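Local coordinates for protein TlmII (Streptoalloteichus hindustanus, PDB 4HVM) that takes part in tallysomycin biosynthesis and, being related to the condensation domains of nonribosomal peptide synthetases, probably binds phosphopantetheine, at residues L220-S225 with A452-A457; L243-L248 with L419-L424. All blocks are in the same frame, centred on the assembly; numbering follows the deposited sequence.

Contact 1: residues L220-S225 with A452-A457; sequences LRVPGS and AAMAQA
With CG of M454 anti to its carbonyl carbon (chi1 -83°) and an extended chi2, this selenomethionine leaves the helix as a straight arm. It bends at chi3 (-67°), and the bend swings the terminal methyl CE toward L220, along the flank of V222. The leucine answers with CG anti to its own N (chi1 173°), which extends its branch outward to the helix. L220 and M454 therefore meet tip to tip, CD2 of the leucine 3.6 Å from CE. V222 comes in obliquely: its CG2 lies 3.7 Å from M454 CE and 4.1 Å from M454 SE, so the valine touches the last two atoms of the arm while the leucine takes only the methyl. V222 and M454 are buried, whereas L220 remains partly open to solvent. The backbones themselves stand well apart, 9.5 Å between the CA atoms of V222 and M454, and the space between them is bridged by apolar side chains. Strand 216-223 is an edge strand of the mixed sheet that probably corresponds to the core of the C-terminal lobe in the condensation-domain fold; helix 445-459, the last helix modelled, packs against one face of the sheet. L220 and V222, two residues apart on the strand, both present their side chains to that helix, whereas their backbones pair with I430 and M428 on the neighbouring strand 427-434. The strand gives way directly to helix 224-231, with P223 at the N-cap position, and L230 of that helix also packs on M454. L220 in addition touches L447 and D451, so it meets helix 445-459 at earlier positions as well.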
loop_
_atom_site.group_PDB
_atom_site.type_symbol
_atom_site.label_atom_id
_atom_site.label_comp_id
_atom_site.label_asym_id
_atom_site.label_seq_id
_atom_site.Cartn_x
_atom_site.Cartn_y
_atom_site.Cartn_z
ATOM N N LEU A 220 -15.477 3.006 9.123
ATOM C CA LEU A 220 -15.665 2.765 10.545
ATOM C C LEU A 220 -14.512 3.379 11.329
ATOM O O LEU A 220 -13.371 2.930 11.219
ATOM C CB LEU A 220 -15.733 1.263 10.827
ATOM C CG LEU A 220 -15.760 0.862 12.308
ATOM C CD1 LEU A 220 -17.044 1.336 12.974
ATOM C CD2 LEU A 220 -15.590 -0.637 12.458
ATOM N N ARG A 221 -14.808 4.407 12.115
ATOM C CA ARG A 221 -13.779 5.062 12.910
ATOM C C ARG A 221 -13.554 4.305 14.208
ATOM O O ARG A 221 -14.473 4.152 15.010
ATOM C CB ARG A 221 -14.164 6.508 13.221
ATOM C CG ARG A 221 -13.007 7.351 13.736
ATOM C CD ARG A 221 -13.492 8.693 14.247
ATOM N NE ARG A 221 -14.282 8.543 15.463
ATOM C CZ ARG A 221 -15.290 9.336 15.806
ATOM N NH1 ARG A 221 -15.648 10.344 15.021
ATOM N NH2 ARG A 221 -15.945 9.114 16.936
ATOM N N VAL A 222 -12.329 3.834 14.407
ATOM C CA VAL A 222 -11.972 3.087 15.605
ATOM C C VAL A 222 -11.081 3.934 16.499
ATOM O O VAL A 222 -10.096 4.504 16.031
ATOM C CB VAL A 222 -11.240 1.778 15.246
ATOM C CG1 VAL A 222 -10.621 1.152 16.479
ATOM C CG2 VAL A 222 -12.191 0.807 14.566
ATOM N N PRO A 223 -11.437 4.037 17.788
ATOM C CA PRO A 223 -10.596 4.751 18.753
ATOM C C PRO A 223 -9.198 4.150 18.772
ATOM O O PRO A 223 -9.069 2.926 18.772
ATOM C CB PRO A 223 -11.299 4.488 20.085
ATOM C CG PRO A 223 -12.722 4.238 19.718
ATOM C CD PRO A 223 -12.666 3.509 18.408
ATOM N N GLY A 224 -8.177 5.002 18.779
ATOM C CA GLY A 224 -6.794 4.564 18.733
ATOM C C GLY A 224 -6.440 3.520 19.772
ATOM O O GLY A 224 -5.666 2.602 19.508
ATOM N N SER A 225 -7.021 3.658 20.958
ATOM C CA SER A 225 -6.776 2.720 22.043
ATOM C C SER A 225 -7.276 1.320 21.690
ATOM O O SER A 225 -6.631 0.320 22.011
ATOM C CB SER A 225 -7.450 3.220 23.318
ATOM O OG SER A 225 -7.182 2.361 24.408
ATOM N N ALA A 452 -18.143 -4.941 16.493
ATOM C CA ALA A 452 -18.506 -5.768 17.634
ATOM C C ALA A 452 -17.430 -6.808 17.905
ATOM O O ALA A 452 -17.077 -7.065 19.057
ATOM C CB ALA A 452 -19.842 -6.442 17.395
ATOM N N ALA A 453 -16.909 -7.399 16.837
ATOM C CA ALA A 453 -15.911 -8.452 16.961
ATOM C C ALA A 453 -14.610 -7.921 17.556
ATOM O O ALA A 453 -13.956 -8.608 18.341
ATOM C CB ALA A 453 -15.657 -9.102 15.611
HETATM N N MSE A 454 -14.242 -6.696 17.188
HETATM C CA MSE A 454 -13.031 -6.075 17.714
HETATM C C MSE A 454 -13.142 -5.829 19.212
HETATM O O MSE A 454 -12.211 -6.117 19.967
HETATM C CB MSE A 454 -12.734 -4.764 16.987
HETATM C CG MSE A 454 -11.988 -4.938 15.680
HETATM SE SE MSE A 454 -11.550 -3.243 14.843
HETATM C CE MSE A 454 -13.360 -2.670 14.432
ATOM N N ALA A 455 -14.284 -5.297 19.637
ATOM C CA ALA A 455 -14.545 -5.067 21.052
ATOM C C ALA A 455 -14.428 -6.366 21.835
ATOM O O ALA A 455 -13.825 -6.401 22.906
ATOM C CB ALA A 455 -15.921 -4.456 21.247
ATOM N N GLN A 456 -14.996 -7.433 21.283
ATOM C CA GLN A 456 -14.937 -8.747 21.905
ATOM C C GLN A 456 -13.505 -9.269 21.961
ATOM O O GLN A 456 -13.087 -9.842 22.966
ATOM C CB GLN A 456 -15.821 -9.732 21.141
ATOM C CG GLN A 456 -15.865 -11.117 21.748
ATOM C CD GLN A 456 -16.444 -11.115 23.144
ATOM O OE1 GLN A 456 -17.656 -10.993 23.325
ATOM N NE2 GLN A 456 -15.580 -11.251 24.143
ATOM N N ALA A 457 -12.756 -9.064 20.881
ATOM C CA ALA A 457 -11.390 -9.575 20.792
ATOM C C ALA A 457 -10.466 -8.970 21.844
ATOM O O ALA A 457 -9.520 -9.616 22.295
ATOM C CB ALA A 457 -10.823 -9.347 19.399
#

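Contact 2: residues L243-L248 with L419-L424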
loop_
_atom_site.group_PDB
_atom_site.type_symbol
_atom_site.label_atom_id
_atom_site.label_comp_id
_atom_site.label_asym_id
_atom_site.label_seq_id
_atom_site.Cartn_x
_atom_site.Cartn_y
_atom_site.Cartn_z
ATOM N N LEU A 243 -3.243 -8.434 10.319
ATOM C CA LEU A 243 -3.581 -9.841 10.518
ATOM C C LEU A 243 -4.813 -10.014 11.399
ATOM O O LEU A 243 -5.559 -10.978 11.250
ATOM C CB LEU A 243 -2.393 -10.618 11.091
ATOM C CG LEU A 243 -2.067 -11.885 10.295
ATOM C CD1 LEU A 243 -1.906 -11.555 8.818
ATOM C CD2 LEU A 243 -0.821 -12.569 10.837
ATOM N N ALA A 244 -5.025 -9.074 12.312
ATOM C CA ALA A 244 -6.250 -9.052 13.096
ATOM C C ALA A 244 -7.413 -8.709 12.176
ATOM O O ALA A 244 -8.510 -9.245 12.323
ATOM C CB ALA A 244 -6.146 -8.049 14.222
HETATM N N MSE A 245 -7.161 -7.810 11.229
HETATM C CA MSE A 245 -8.144 -7.465 10.207
HETATM C C MSE A 245 -8.483 -8.657 9.327
HETATM O O MSE A 245 -9.653 -8.958 9.102
HETATM C CB MSE A 245 -7.632 -6.324 9.333
HETATM C CG MSE A 245 -7.726 -4.960 9.976
HETATM SE SE MSE A 245 -9.577 -4.441 10.274
HETATM C CE MSE A 245 -9.754 -4.931 12.157
ATOM N N ALA A 246 -7.452 -9.325 8.822
ATOM C CA ALA A 246 -7.635 -10.475 7.946
ATOM C C ALA A 246 -8.410 -11.596 8.632
ATOM O O ALA A 246 -9.220 -12.274 7.999
ATOM C CB ALA A 246 -6.289 -10.982 7.458
ATOM N N ALA A 247 -8.165 -11.780 9.925
ATOM C CA ALA A 247 -8.848 -12.815 10.690
ATOM C C ALA A 247 -10.321 -12.481 10.867
ATOM O O ALA A 247 -11.187 -13.339 10.695
ATOM C CB ALA A 247 -8.181 -12.997 12.045
ATOM N N LEU A 248 -10.598 -11.226 11.208
ATOM C CA LEU A 248 -11.964 -10.790 11.479
ATOM C C LEU A 248 -12.784 -10.619 10.204
ATOM O O LEU A 248 -13.987 -10.876 10.200
ATOM C CB LEU A 248 -11.971 -9.501 12.304
ATOM C CG LEU A 248 -11.555 -9.652 13.770
ATOM C CD1 LEU A 248 -11.553 -8.307 14.472
ATOM C CD2 LEU A 248 -12.464 -10.639 14.493
ATOM N N LEU A 419 -10.148 -3.717 1.939
ATOM C CA LEU A 419 -10.141 -3.159 3.285
ATOM C C LEU A 419 -8.806 -2.492 3.610
ATOM O O LEU A 419 -7.755 -3.129 3.562
ATOM C CB LEU A 419 -10.465 -4.258 4.302
ATOM C CG LEU A 419 -11.015 -3.851 5.667
ATOM C CD1 LEU A 419 -12.012 -4.891 6.157
ATOM C CD2 LEU A 419 -9.884 -3.682 6.670
ATOM N N SER A 420 -8.855 -1.204 3.940
ATOM C CA SER A 420 -7.650 -0.444 4.250
ATOM C C SER A 420 -7.818 0.341 5.548
ATOM O O SER A 420 -8.935 0.684 5.931
ATOM C CB SER A 420 -7.316 0.509 3.104
ATOM O OG SER A 420 -6.105 1.197 3.362
ATOM N N VAL A 421 -6.709 0.622 6.228
ATOM C CA VAL A 421 -6.763 1.346 7.499
ATOM C C VAL A 421 -5.853 2.570 7.488
ATOM O O VAL A 421 -4.680 2.473 7.136
ATOM C CB VAL A 421 -6.375 0.440 8.683
ATOM C CG1 VAL A 421 -6.686 1.129 10.004
ATOM C CG2 VAL A 421 -7.112 -0.883 8.601
ATOM N N GLY A 422 -6.397 3.719 7.880
ATOM C CA GLY A 422 -5.638 4.957 7.886
ATOM C C GLY A 422 -5.881 5.795 9.127
ATOM O O GLY A 422 -6.969 5.764 9.705
ATOM N N GLU A 423 -4.862 6.547 9.536
ATOM C CA GLU A 423 -4.963 7.407 10.710
ATOM C C GLU A 423 -5.912 8.576 10.490
ATOM O O GLU A 423 -6.112 9.029 9.364
ATOM C CB GLU A 423 -3.588 7.957 11.103
ATOM C CG GLU A 423 -2.711 7.010 11.904
ATOM C CD GLU A 423 -1.606 7.741 12.650
ATOM O OE1 GLU A 423 -0.670 7.068 13.136
ATOM O OE2 GLU A 423 -1.679 8.987 12.753
ATOM N N LEU A 424 -6.487 9.063 11.584
ATOM C CA LEU A 424 -7.291 10.280 11.571
ATOM C C LEU A 424 -7.359 10.827 12.987
ATOM O O LEU A 424 -8.159 10.365 13.800
ATOM C CB LEU A 424 -8.700 9.999 11.059
ATOM C CG LEU A 424 -9.510 11.238 10.686
ATOM C CD1 LEU A 424 -9.065 11.789 9.338
ATOM C CD2 LEU A 424 -10.984 10.909 10.685
#
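M245 and L419 cross at about a right angle in a buried, apolar contact, the selenomethionine chain from the helix passing over one methyl of the leucine on the strand. CD2 of L419 sits 3.7 Å from SE of M245 and 4.1 Å from its CG, so the methyl meets the middle of the chain instead of its end. The folding of M245 explains this: a bend at chi2 (-65°) and another at chi3 (98°) turn CE away from L419 and leave the selenium facing it. V421, two residues on, adds a looser touch, its CG2 4.3 Å from M245 CG. Helix 241-255 here covers an inner strand, 417-424, of the mixed sheet in what is probably the C-terminal lobe, a layered alpha/beta packing in which alternate residues serve opposite faces. L419 and V421 face the helix; S420 between them points the other way and packs on H362 and I395. The strand is held in the sheet by backbone bonds of L419 to A360 and H362, and of S420 and G422 to V431 and V429. W227 of helix 224-231 touches both M245 and V421.

In the fold
Contacts 1 and 2 lie on one face of the same sheet, their centres about 10 Å apart, and contact 2 is nested in the chain between the two segments of contact 1. Strand 427-434 separates their strands, but the helices join directly: SE of M454 is 3.6 Å from CE of M245, M454 CG is 3.6 Å from L248 CD1, and CB of A453 is 3.7 Å from L248 CD2. The two selenomethionines thus continue the apolar layer from the edge strand to the inner one, with L230 packing on both. In condensation domains the channel runs between the two lobes; no ligand marks it here, and both contacts are packing within what is probably the C-terminal lobe.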